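3-polyprenyl-4-hydroxybenzoate decarboxylase and related decarboxylases (Pelotomaculum thermopropionicum SI, PDB 6H6V) catalyses reversible decarboxylation as a UbiD-class flavoenzyme, interconverting 2,5-furandicarboxylic acid and 2-furoic acid with a prenylated flavin and metal ions in its active site. Local coordinates at residues 146-151 / 208-213; 315-320 / 343-348; 23-28 / 47-52. All blocks are in the same frame, centred on the assembly; numbering follows the deposited sequence.

Contact 1 (146-151 / 208-213); sequences RNVSIH and VDELEI. With MN (manganese (II) ion), chain B; K (potassium ion), chain C; FMN (flavin mononucleotide), chain D.
E210 reaches N147 and V148 because its chain bends sharply at chi2 (96°), while N147 holds CG anti to the backbone N (chi1 -171°), which carries OD1 to the manganese. E210 OE1 accepts from V148 N at 2.8 Å, the donor standing above the carboxylate plane; OE2 bridges the two metals, 2.1 Å from manganese and 2.6 Å from potassium. Turned 83° to that carboxylate, the N147 amide gives OD1 to manganese (2.2 Å) and sends ND2 to FMN O3P (2.8 Å), so both its ends are held and its rotation is fixed. At the far end, R146 NE pairs with D209 OD2 at 2.7 Å, a salt bridge whose hydrogen bond is weak, and lies 3.6 Å from L211 CD1; R146 NH1 pairs with E233. D209 OD1 caps helix 210-217 by accepting from L211 N, and V148 CG2 packs on L211 CG at 3.7 Å. Putting an alanine at R146 would probably leave D209 and E233 without this cationic partner and take cover from L211 CD1. H169 supplies the third protein ligand of manganese, and the S200 and A202 carbonyls hold potassium: this is the metal-bridged flavin phosphate site of the UbiD family.

Contact 2 (315-320 / 343-348); sequences AVPTVK and EGEAKN
E345 crosses V316 at a slant, and its chain can be followed outward atom by atom. CB faces the valine from 4.4 Å, measured to V316 CG2. CG comes a little closer to that same methyl, at 4.1 Å. The chain stays extended (chi2 175°), so CD passes on to the other branch, 3.9 Å from V316 CG1. With CG1 anti to the backbone N and CG2 anti to the carbonyl carbon, V316 turns both methyls to E345. At the tip the two oxygens part company: OE2 rests 3.8 Å from V316 CG1, with T318 OG1 farther off, whereas OE1 accepts from the backbone N of K341 and of H342. The contact joins two corners of the C-terminal UbiD domain, the type I turn V316-V319 that leads from helix 294-315 into strand 319-324, and the start of helix 345-356, reached after the antiparallel strand 333-338. T318 OG1 is bonded to E339 O, just past that second strand. N348, about one helical turn beyond E345, meets A315 CB with its carbonyl O at 3.7 Å, while V316 CG2 also sits 3.6 Å from E345 O. M399 of the second subunit packs on E345 and N348.

Contact 3 (23-28 / 47-52); sequences KEVDPV and ERVKGY
E24 lays its side chain against R48 and K50 where two loops run side by side, continuing the parallel pairing of strands 18-21 and 43-46. Those strands and helix 30-38 between them form a beta-alpha-beta crossover, and the single bridge of V25 with V49 carries the pairing past the strand ends. E24 is extended beyond CG, and its aliphatic root and its carboxylate meet different neighbours: CB lies 4.0 Å from R48 CD, and CD lies 3.6 Å from K50 CB. The E24 and K50 chains cross obliquely. K50 then turns at chi2 (-102°) and leads its amine off, leaving NZ 5.5 Å from E24 OE1, so the opposite charges are near without their charged atoms meeting; the E24 carboxylate rests on K50 CB and CG rather than meeting the amine. V49 points its CB away from the other loop, and both valines are buried against I31 of helix 30-38. Their own approach is loose, 4.4 Å from V25 CG2 to V49 CG2. The ring of P27 fits V49 more snugly, CD being 3.8 Å from V49 CG1, and its CG comes obliquely to the Y52 ring. That phenol is tied elsewhere, its OH bonded to L114 O. Near the beginning of the first loop, K23 reaches outward to make a cation-pi contact with Y446 of the third subunit; Y446 also packs on V25. Two backbone bonds hold the loops in parallel register, V25 N to R48 O at 3.1 Å and K50 N to V25 O at 3.0 Å, so one valine uses both its N-H and its carbonyl. Just beyond, D26 closes an Asx turn: its OD1 takes V28 N at 3.1 Å, with the N-H standing above the carboxylate plane.

How the contacts relate
Along the chain the contacts come in series: contact 3 closes first, then contact 1, then contact 2, and each belongs to a different family region of UbiD, N-terminal, Rift-related and C-terminal. Contact 1 lies nearest the chain's centre, on strand 146-157 of the large antiparallel sheet, with contacts 3 and 2 centred about 32 and 33 Å from it. Contacts 2 and 3 fall on opposite sides of the chain's centre, about 52 Å between their centres, and lie beside separate mixed sheets, contact 3 in the loops after strands 18-21 and 43-46, contact 2 at the start of strand 319-324. The metal and flavin site thus sits centrally, while each outer contact meets another subunit of the six-chain assembly.

Contact 1 (146-151 / 208-213)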
loop_
_atom_site.group_PDB
_atom_site.type_symbol
_atom_site.label_atom_id
_atom_site.label_comp_id
_atom_site.label_asym_id
_atom_site.label_seq_id
_atom_site.Cartn_x
_atom_site.Cartn_y
_atom_site.Cartn_z
ATOM N N ARG F 146 -42.208 -14.462 22.541
ATOM C CA ARG F 146 -42.497 -14.072 21.160
ATOM C C ARG F 146 -41.543 -13.061 20.540
ATOM O O ARG F 146 -40.861 -12.310 21.230
ATOM C CB ARG F 146 -43.962 -13.643 20.983
ATOM C CG ARG F 146 -44.297 -12.265 21.462
ATOM C CD ARG F 146 -45.771 -11.951 21.319
ATOM N NE ARG F 146 -46.051 -10.879 22.274
ATOM C CZ ARG F 146 -47.012 -10.848 23.196
ATOM N NH1 ARG F 146 -47.923 -11.814 23.304
ATOM N NH2 ARG F 146 -47.080 -9.797 24.011
ATOM N N ASN F 147 -41.530 -13.087 19.209
ATOM C CA ASN F 147 -40.646 -12.286 18.375
ATOM C C ASN F 147 -41.494 -11.617 17.302
ATOM O O ASN F 147 -42.555 -12.126 16.924
ATOM C CB ASN F 147 -39.592 -13.183 17.717
ATOM C CG ASN F 147 -38.500 -12.401 17.008
ATOM O OD1 ASN F 147 -37.534 -11.944 17.622
ATOM N ND2 ASN F 147 -38.635 -12.273 15.692
ATOM N N VAL F 148 -41.021 -10.467 16.834
ATOM C CA VAL F 148 -41.627 -9.749 15.726
ATOM C C VAL F 148 -40.524 -9.406 14.728
ATOM O O VAL F 148 -39.429 -8.964 15.121
ATOM C CB VAL F 148 -42.313 -8.445 16.183
ATOM C CG1 VAL F 148 -43.141 -7.839 15.056
ATOM C CG2 VAL F 148 -43.205 -8.703 17.384
ATOM N N SER F 149 -40.813 -9.621 13.447
ATOM C CA SER F 149 -39.934 -9.214 12.354
ATOM C C SER F 149 -40.787 -9.004 11.124
ATOM O O SER F 149 -41.928 -9.440 11.094
ATOM C CB SER F 149 -38.882 -10.296 12.076
ATOM O OG SER F 149 -39.419 -11.608 12.067
ATOM N N ILE F 150 -40.240 -8.337 10.115
ATOM C CA ILE F 150 -40.957 -8.110 8.867
ATOM C C ILE F 150 -40.322 -8.960 7.775
ATOM O O ILE F 150 -39.103 -9.007 7.670
ATOM C CB ILE F 150 -40.901 -6.626 8.452
ATOM C CG1 ILE F 150 -41.561 -5.749 9.520
ATOM C CG2 ILE F 150 -41.598 -6.431 7.107
ATOM C CD1 ILE F 150 -41.469 -4.263 9.258
ATOM N N HIS F 151 -41.145 -9.627 6.970
ATOM C CA HIS F 151 -40.657 -10.505 5.909
ATOM C C HIS F 151 -41.489 -10.352 4.673
ATOM O O HIS F 151 -42.709 -10.256 4.770
ATOM C CB HIS F 151 -40.718 -11.964 6.339
ATOM C CG HIS F 151 -39.967 -12.244 7.593
ATOM N ND1 HIS F 151 -38.715 -12.802 7.584
ATOM C CD2 HIS F 151 -40.266 -12.002 8.889
ATOM C CE1 HIS F 151 -38.270 -12.899 8.827
ATOM N NE2 HIS F 151 -39.197 -12.424 9.640
ATOM N N VAL F 208 -36.164 -11.077 23.905
ATOM C CA VAL F 208 -37.047 -9.898 24.109
ATOM C C VAL F 208 -38.128 -9.718 23.024
ATOM O O VAL F 208 -37.893 -9.844 21.816
ATOM C CB VAL F 208 -36.291 -8.564 24.442
ATOM C CG1 VAL F 208 -34.810 -8.787 24.697
ATOM C CG2 VAL F 208 -36.466 -7.481 23.382
ATOM N N ASP F 209 -39.304 -9.371 23.523
ATOM C CA ASP F 209 -40.512 -9.209 22.754
ATOM C C ASP F 209 -40.577 -7.783 22.172
ATOM O O ASP F 209 -40.701 -6.794 22.906
ATOM C CB ASP F 209 -41.689 -9.487 23.701
ATOM C CG ASP F 209 -43.038 -9.515 23.010
ATOM O OD1 ASP F 209 -43.148 -9.190 21.802
ATOM O OD2 ASP F 209 -44.013 -9.874 23.717
ATOM N N GLU F 210 -40.531 -7.683 20.850
ATOM C CA GLU F 210 -40.567 -6.376 20.196
ATOM C C GLU F 210 -41.906 -5.651 20.305
ATOM O O GLU F 210 -41.946 -4.425 20.173
ATOM C CB GLU F 210 -40.161 -6.496 18.729
ATOM C CG GLU F 210 -38.690 -6.851 18.557
ATOM C CD GLU F 210 -38.414 -8.332 18.351
ATOM O OE1 GLU F 210 -39.281 -9.163 18.674
ATOM O OE2 GLU F 210 -37.318 -8.671 17.839
ATOM N N LEU F 211 -42.992 -6.380 20.557
ATOM C CA LEU F 211 -44.264 -5.723 20.865
ATOM C C LEU F 211 -44.137 -4.940 22.159
ATOM O O LEU F 211 -44.723 -3.868 22.289
ATOM C CB LEU F 211 -45.420 -6.722 20.956
ATOM C CG LEU F 211 -45.789 -7.396 19.634
ATOM C CD1 LEU F 211 -46.891 -8.417 19.830
ATOM C CD2 LEU F 211 -46.231 -6.384 18.594
ATOM N N GLU F 212 -43.356 -5.464 23.097
ATOM C CA GLU F 212 -43.098 -4.758 24.348
ATOM C C GLU F 212 -42.170 -3.544 24.127
ATOM O O GLU F 212 -42.287 -2.526 24.833
ATOM C CB GLU F 212 -42.593 -5.721 25.451
ATOM C CG GLU F 212 -43.640 -6.799 25.794
ATOM C CD GLU F 212 -43.269 -7.710 26.969
ATOM O OE1 GLU F 212 -42.070 -7.970 27.194
ATOM O OE2 GLU F 212 -44.184 -8.181 27.677
ATOM N N ILE F 213 -41.281 -3.631 23.132
ATOM C CA ILE F 213 -40.489 -2.468 22.725
ATOM C C ILE F 213 -41.397 -1.419 22.099
ATOM O O ILE F 213 -41.249 -0.227 22.370
ATOM C CB ILE F 213 -39.345 -2.840 21.762
ATOM C CG1 ILE F 213 -38.338 -3.717 22.508
ATOM C CG2 ILE F 213 -38.657 -1.578 21.215
ATOM C CD1 ILE F 213 -37.323 -4.378 21.604
HETATM MN MN MN B . -36.028 -10.355 17.829
HETATM K K K C . -36.433 -7.896 15.481
HETATM N N1 FMN D . -35.941 -9.915 6.678
HETATM C C2 FMN D . -36.014 -11.094 6.018
HETATM O O2 FMN D . -35.408 -12.080 6.506
HETATM N N3 FMN D . -36.719 -11.241 4.869
HETATM C C4 FMN D . -37.401 -10.233 4.307
HETATM O O4 FMN D . -38.080 -10.360 3.254
HETATM C C4A FMN D . -37.344 -8.941 4.995
HETATM N N5 FMN D . -37.999 -7.913 4.499
HETATM C C5A FMN D . -37.972 -6.737 5.116
HETATM C C6 FMN D . -38.696 -5.731 4.523
HETATM C C7 FMN D . -38.720 -4.486 5.101
HETATM C C7M FMN D . -39.567 -3.513 4.342
HETATM C C8 FMN D . -37.956 -4.212 6.381
HETATM C C8M FMN D . -37.903 -2.872 7.077
HETATM C C9 FMN D . -37.233 -5.246 6.965
HETATM C C9A FMN D . -37.206 -6.515 6.378
HETATM N N10 FMN D . -36.507 -7.615 6.915
HETATM C C10 FMN D . -36.559 -8.824 6.221
HETATM C "C1'" FMN D . -35.659 -7.521 8.109
HETATM C "C2'" FMN D . -36.192 -8.039 9.420
HETATM O "O2'" FMN D . -37.594 -7.815 9.628
HETATM C "C3'" FMN D . -35.429 -7.245 10.441
HETATM O "O3'" FMN D . -34.040 -7.268 10.167
HETATM C "C4'" FMN D . -35.705 -7.758 11.816
HETATM O "O4'" FMN D . -35.009 -6.823 12.678
HETATM C "C5'" FMN D . -35.324 -9.245 12.022
HETATM O "O5'" FMN D . -34.921 -9.437 13.396
HETATM P P FMN D . -35.354 -10.570 14.469
HETATM O O1P FMN D . -35.146 -11.836 13.674
HETATM O O2P FMN D . -34.462 -10.265 15.661
HETATM O O3P FMN D . -36.797 -10.310 14.804
HETATM O O HOH W 1 -35.626 -10.012 20.133
#

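Contact 2 (315-320 / 343-348)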
loop_
_atom_site.group_PDB
_atom_site.type_symbol
_atom_site.label_atom_id
_atom_site.label_comp_id
_atom_site.label_asym_id
_atom_site.label_seq_id
_atom_site.Cartn_x
_atom_site.Cartn_y
_atom_site.Cartn_z
ATOM N N ALA F 315 -15.849 3.625 21.364
ATOM C CA ALA F 315 -14.515 4.005 20.898
ATOM C C ALA F 315 -14.239 5.502 21.075
ATOM O O ALA F 315 -13.123 5.889 21.391
ATOM C CB ALA F 315 -14.358 3.628 19.434
ATOM N N VAL F 316 -15.255 6.328 20.819
ATOM C CA VAL F 316 -15.141 7.775 20.834
ATOM C C VAL F 316 -16.300 8.330 21.666
ATOM O O VAL F 316 -17.391 8.552 21.134
ATOM C CB VAL F 316 -15.200 8.333 19.410
ATOM C CG1 VAL F 316 -15.074 9.854 19.431
ATOM C CG2 VAL F 316 -14.107 7.714 18.569
ATOM N N PRO F 317 -16.072 8.550 22.979
ATOM C CA PRO F 317 -17.175 8.980 23.860
ATOM C C PRO F 317 -17.839 10.293 23.469
ATOM O O PRO F 317 -19.024 10.482 23.731
ATOM C CB PRO F 317 -16.498 9.105 25.228
ATOM C CG PRO F 317 -15.248 8.306 25.131
ATOM C CD PRO F 317 -14.807 8.408 23.715
ATOM N N THR F 318 -17.070 11.184 22.837
ATOM C CA THR F 318 -17.557 12.494 22.350
ATOM C C THR F 318 -18.174 12.488 20.929
ATOM O O THR F 318 -18.287 13.534 20.298
ATOM C CB THR F 318 -16.418 13.542 22.437
ATOM O OG1 THR F 318 -15.254 13.062 21.740
ATOM C CG2 THR F 318 -16.077 13.806 23.899
ATOM N N VAL F 319 -18.569 11.331 20.419
ATOM C CA VAL F 319 -19.351 11.277 19.180
ATOM C C VAL F 319 -20.571 12.163 19.347
ATOM O O VAL F 319 -21.228 12.104 20.386
ATOM C CB VAL F 319 -19.812 9.839 18.832
ATOM C CG1 VAL F 319 -20.733 9.246 19.900
ATOM C CG2 VAL F 319 -20.490 9.801 17.479
ATOM N N LYS F 320 -20.863 12.984 18.340
ATOM C CA LYS F 320 -22.065 13.803 18.357
ATOM C C LYS F 320 -23.201 13.086 17.612
ATOM O O LYS F 320 -24.305 12.972 18.131
ATOM C CB LYS F 320 -21.784 15.219 17.834
ATOM C CG LYS F 320 -23.002 15.976 17.294
ATOM C CD LYS F 320 -22.987 17.495 17.529
ATOM C CE LYS F 320 -24.041 17.879 18.589
ATOM N NZ LYS F 320 -23.674 19.017 19.474
ATOM N N GLU F 343 -5.938 13.133 18.952
ATOM C CA GLU F 343 -5.567 12.929 17.563
ATOM C C GLU F 343 -5.648 11.418 17.247
ATOM O O GLU F 343 -5.415 10.573 18.126
ATOM C CB GLU F 343 -4.222 13.566 17.194
ATOM C CG GLU F 343 -3.914 13.549 15.668
ATOM C CD GLU F 343 -4.880 14.344 14.737
ATOM O OE1 GLU F 343 -4.734 15.577 14.619
ATOM O OE2 GLU F 343 -5.731 13.725 14.049
ATOM N N GLY F 344 -6.078 11.109 16.023
ATOM C CA GLY F 344 -6.348 9.743 15.620
ATOM C C GLY F 344 -7.777 9.235 15.819
ATOM O O GLY F 344 -8.170 8.270 15.171
ATOM N N GLU F 345 -8.559 9.889 16.695
ATOM C CA GLU F 345 -9.883 9.388 17.085
ATOM C C GLU F 345 -10.771 8.985 15.913
ATOM O O GLU F 345 -11.534 8.039 16.018
ATOM C CB GLU F 345 -10.641 10.387 17.970
ATOM C CG GLU F 345 -10.809 9.935 19.405
ATOM C CD GLU F 345 -11.466 10.979 20.337
ATOM O OE1 GLU F 345 -11.527 12.184 19.977
ATOM O OE2 GLU F 345 -11.928 10.596 21.450
ATOM N N ALA F 346 -10.696 9.699 14.806
ATOM C CA ALA F 346 -11.531 9.378 13.671
ATOM C C ALA F 346 -11.321 7.965 13.147
ATOM O O ALA F 346 -12.283 7.320 12.760
ATOM C CB ALA F 346 -11.283 10.369 12.568
ATOM N N LYS F 347 -10.081 7.480 13.130
ATOM C CA LYS F 347 -9.813 6.108 12.665
ATOM C C LYS F 347 -10.519 5.089 13.568
ATOM O O LYS F 347 -11.103 4.110 13.092
ATOM C CB LYS F 347 -8.314 5.766 12.623
ATOM C CG LYS F 347 -7.387 6.714 11.873
ATOM C CD LYS F 347 -7.659 6.754 10.385
ATOM C CE LYS F 347 -6.567 7.452 9.601
ATOM N NZ LYS F 347 -6.167 8.787 10.151
ATOM N N ASN F 348 -10.496 5.350 14.871
ATOM C CA ASN F 348 -11.089 4.454 15.858
ATOM C C ASN F 348 -12.617 4.477 15.728
ATOM O O ASN F 348 -13.276 3.458 15.929
ATOM C CB ASN F 348 -10.657 4.834 17.288
ATOM C CG ASN F 348 -9.158 4.830 17.485
ATOM O OD1 ASN F 348 -8.661 4.091 18.300
ATOM N ND2 ASN F 348 -8.444 5.660 16.768
#

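Contact 3 (23-28 / 47-52)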
loop_
_atom_site.group_PDB
_atom_site.type_symbol
_atom_site.label_atom_id
_atom_site.label_comp_id
_atom_site.label_asym_id
_atom_site.label_seq_id
_atom_site.Cartn_x
_atom_site.Cartn_y
_atom_site.Cartn_z
ATOM N N LYS F 23 -58.407 9.186 -8.485
ATOM C CA LYS F 23 -58.464 8.530 -9.792
ATOM C C LYS F 23 -58.134 7.033 -9.636
ATOM O O LYS F 23 -57.420 6.642 -8.710
ATOM C CB LYS F 23 -57.530 9.228 -10.795
ATOM C CG LYS F 23 -58.086 9.303 -12.211
ATOM C CD LYS F 23 -57.155 10.026 -13.167
ATOM C CE LYS F 23 -57.397 9.644 -14.632
ATOM N NZ LYS F 23 -56.097 9.632 -15.352
ATOM N N GLU F 24 -58.694 6.197 -10.508
ATOM C CA GLU F 24 -58.476 4.756 -10.420
ATOM C C GLU F 24 -57.003 4.453 -10.736
ATOM O O GLU F 24 -56.417 5.114 -11.593
ATOM C CB GLU F 24 -59.407 3.979 -11.356
ATOM C CG GLU F 24 -59.593 2.513 -10.959
ATOM C CD GLU F 24 -60.137 1.616 -12.060
ATOM O OE1 GLU F 24 -59.486 1.500 -13.130
ATOM O OE2 GLU F 24 -61.201 0.990 -11.828
ATOM N N VAL F 25 -56.415 3.490 -10.015
ATOM C CA VAL F 25 -55.025 3.049 -10.227
ATOM C C VAL F 25 -54.899 1.524 -10.199
ATOM O O VAL F 25 -55.539 0.850 -9.386
ATOM C CB VAL F 25 -54.051 3.639 -9.179
ATOM C CG1 VAL F 25 -53.990 5.152 -9.307
ATOM C CG2 VAL F 25 -54.421 3.232 -7.756
ATOM N N ASP F 26 -54.057 0.995 -11.082
ATOM C CA ASP F 26 -53.821 -0.440 -11.191
ATOM C C ASP F 26 -52.879 -0.852 -10.042
ATOM O O ASP F 26 -51.877 -0.185 -9.809
ATOM C CB ASP F 26 -53.195 -0.742 -12.574
ATOM C CG ASP F 26 -53.344 -2.217 -13.012
ATOM O OD1 ASP F 26 -53.431 -3.141 -12.172
ATOM O OD2 ASP F 26 -53.378 -2.450 -14.241
ATOM N N PRO F 27 -53.198 -1.935 -9.306
ATOM C CA PRO F 27 -52.215 -2.414 -8.326
ATOM C C PRO F 27 -50.917 -2.924 -8.959
ATOM O O PRO F 27 -49.874 -2.900 -8.322
ATOM C CB PRO F 27 -52.947 -3.572 -7.629
ATOM C CG PRO F 27 -53.968 -4.012 -8.611
ATOM C CD PRO F 27 -54.436 -2.726 -9.232
ATOM N N VAL F 28 -51.005 -3.404 -10.195
ATOM C CA VAL F 28 -49.839 -3.851 -10.942
ATOM C C VAL F 28 -49.108 -2.608 -11.467
ATOM O O VAL F 28 -49.552 -1.981 -12.421
ATOM C CB VAL F 28 -50.236 -4.850 -12.069
ATOM C CG1 VAL F 28 -49.059 -5.173 -12.985
ATOM C CG2 VAL F 28 -50.795 -6.137 -11.457
ATOM N N GLU F 47 -57.556 5.883 -2.952
ATOM C CA GLU F 47 -58.965 5.598 -2.624
ATOM C C GLU F 47 -59.652 4.608 -3.567
ATOM O O GLU F 47 -60.652 4.015 -3.187
ATOM C CB GLU F 47 -59.785 6.894 -2.531
ATOM C CG GLU F 47 -59.312 7.796 -1.408
ATOM C CD GLU F 47 -60.172 9.025 -1.168
ATOM O OE1 GLU F 47 -60.705 9.611 -2.148
ATOM O OE2 GLU F 47 -60.285 9.423 0.014
ATOM N N ARG F 48 -59.106 4.418 -4.773
ATOM C CA ARG F 48 -59.748 3.604 -5.798
ATOM C C ARG F 48 -58.726 2.707 -6.508
ATOM O O ARG F 48 -58.036 3.131 -7.435
ATOM C CB ARG F 48 -60.458 4.537 -6.789
ATOM C CG ARG F 48 -61.559 3.902 -7.641
ATOM C CD ARG F 48 -62.217 4.899 -8.595
ATOM N NE ARG F 48 -63.675 4.660 -8.680
ATOM C CZ ARG F 48 -64.591 5.056 -7.778
ATOM N NH1 ARG F 48 -64.240 5.735 -6.690
ATOM N NH2 ARG F 48 -65.868 4.757 -7.966
ATOM N N VAL F 49 -58.629 1.462 -6.054
ATOM C CA VAL F 49 -57.688 0.505 -6.624
ATOM C C VAL F 49 -58.457 -0.497 -7.493
ATOM O O VAL F 49 -59.276 -1.266 -6.981
ATOM C CB VAL F 49 -56.897 -0.230 -5.514
ATOM C CG1 VAL F 49 -55.817 -1.128 -6.106
ATOM C CG2 VAL F 49 -56.273 0.775 -4.551
ATOM N N LYS F 50 -58.161 -0.484 -8.791
ATOM C CA LYS F 50 -58.819 -1.327 -9.797
ATOM C C LYS F 50 -58.955 -2.807 -9.383
ATOM O O LYS F 50 -57.958 -3.535 -9.252
ATOM C CB LYS F 50 -58.077 -1.176 -11.146
ATOM C CG LYS F 50 -58.600 -1.960 -12.346
ATOM C CD LYS F 50 -57.777 -3.202 -12.643
ATOM C CE LYS F 50 -58.414 -4.033 -13.765
ATOM N NZ LYS F 50 -58.367 -3.452 -15.148
ATOM N N GLY F 51 -60.209 -3.213 -9.168
ATOM C CA GLY F 51 -60.590 -4.579 -8.789
ATOM C C GLY F 51 -60.987 -4.768 -7.327
ATOM O O GLY F 51 -61.233 -5.908 -6.909
ATOM N N TYR F 52 -61.056 -3.678 -6.544
ATOM C CA TYR F 52 -61.117 -3.764 -5.070
ATOM C C TYR F 52 -61.840 -2.597 -4.431
ATOM O O TYR F 52 -61.681 -1.453 -4.853
ATOM C CB TYR F 52 -59.703 -3.768 -4.473
ATOM C CG TYR F 52 -58.818 -4.917 -4.906
ATOM C CD1 TYR F 52 -58.828 -6.121 -4.208
ATOM C CD2 TYR F 52 -57.957 -4.796 -6.017
ATOM C CE1 TYR F 52 -58.026 -7.176 -4.603
ATOM C CE2 TYR F 52 -57.146 -5.848 -6.422
ATOM C CZ TYR F 52 -57.176 -7.037 -5.712
ATOM O OH TYR F 52 -56.367 -8.074 -6.106
HETATM O O HOH W 2 -56.590 5.808 -6.333
#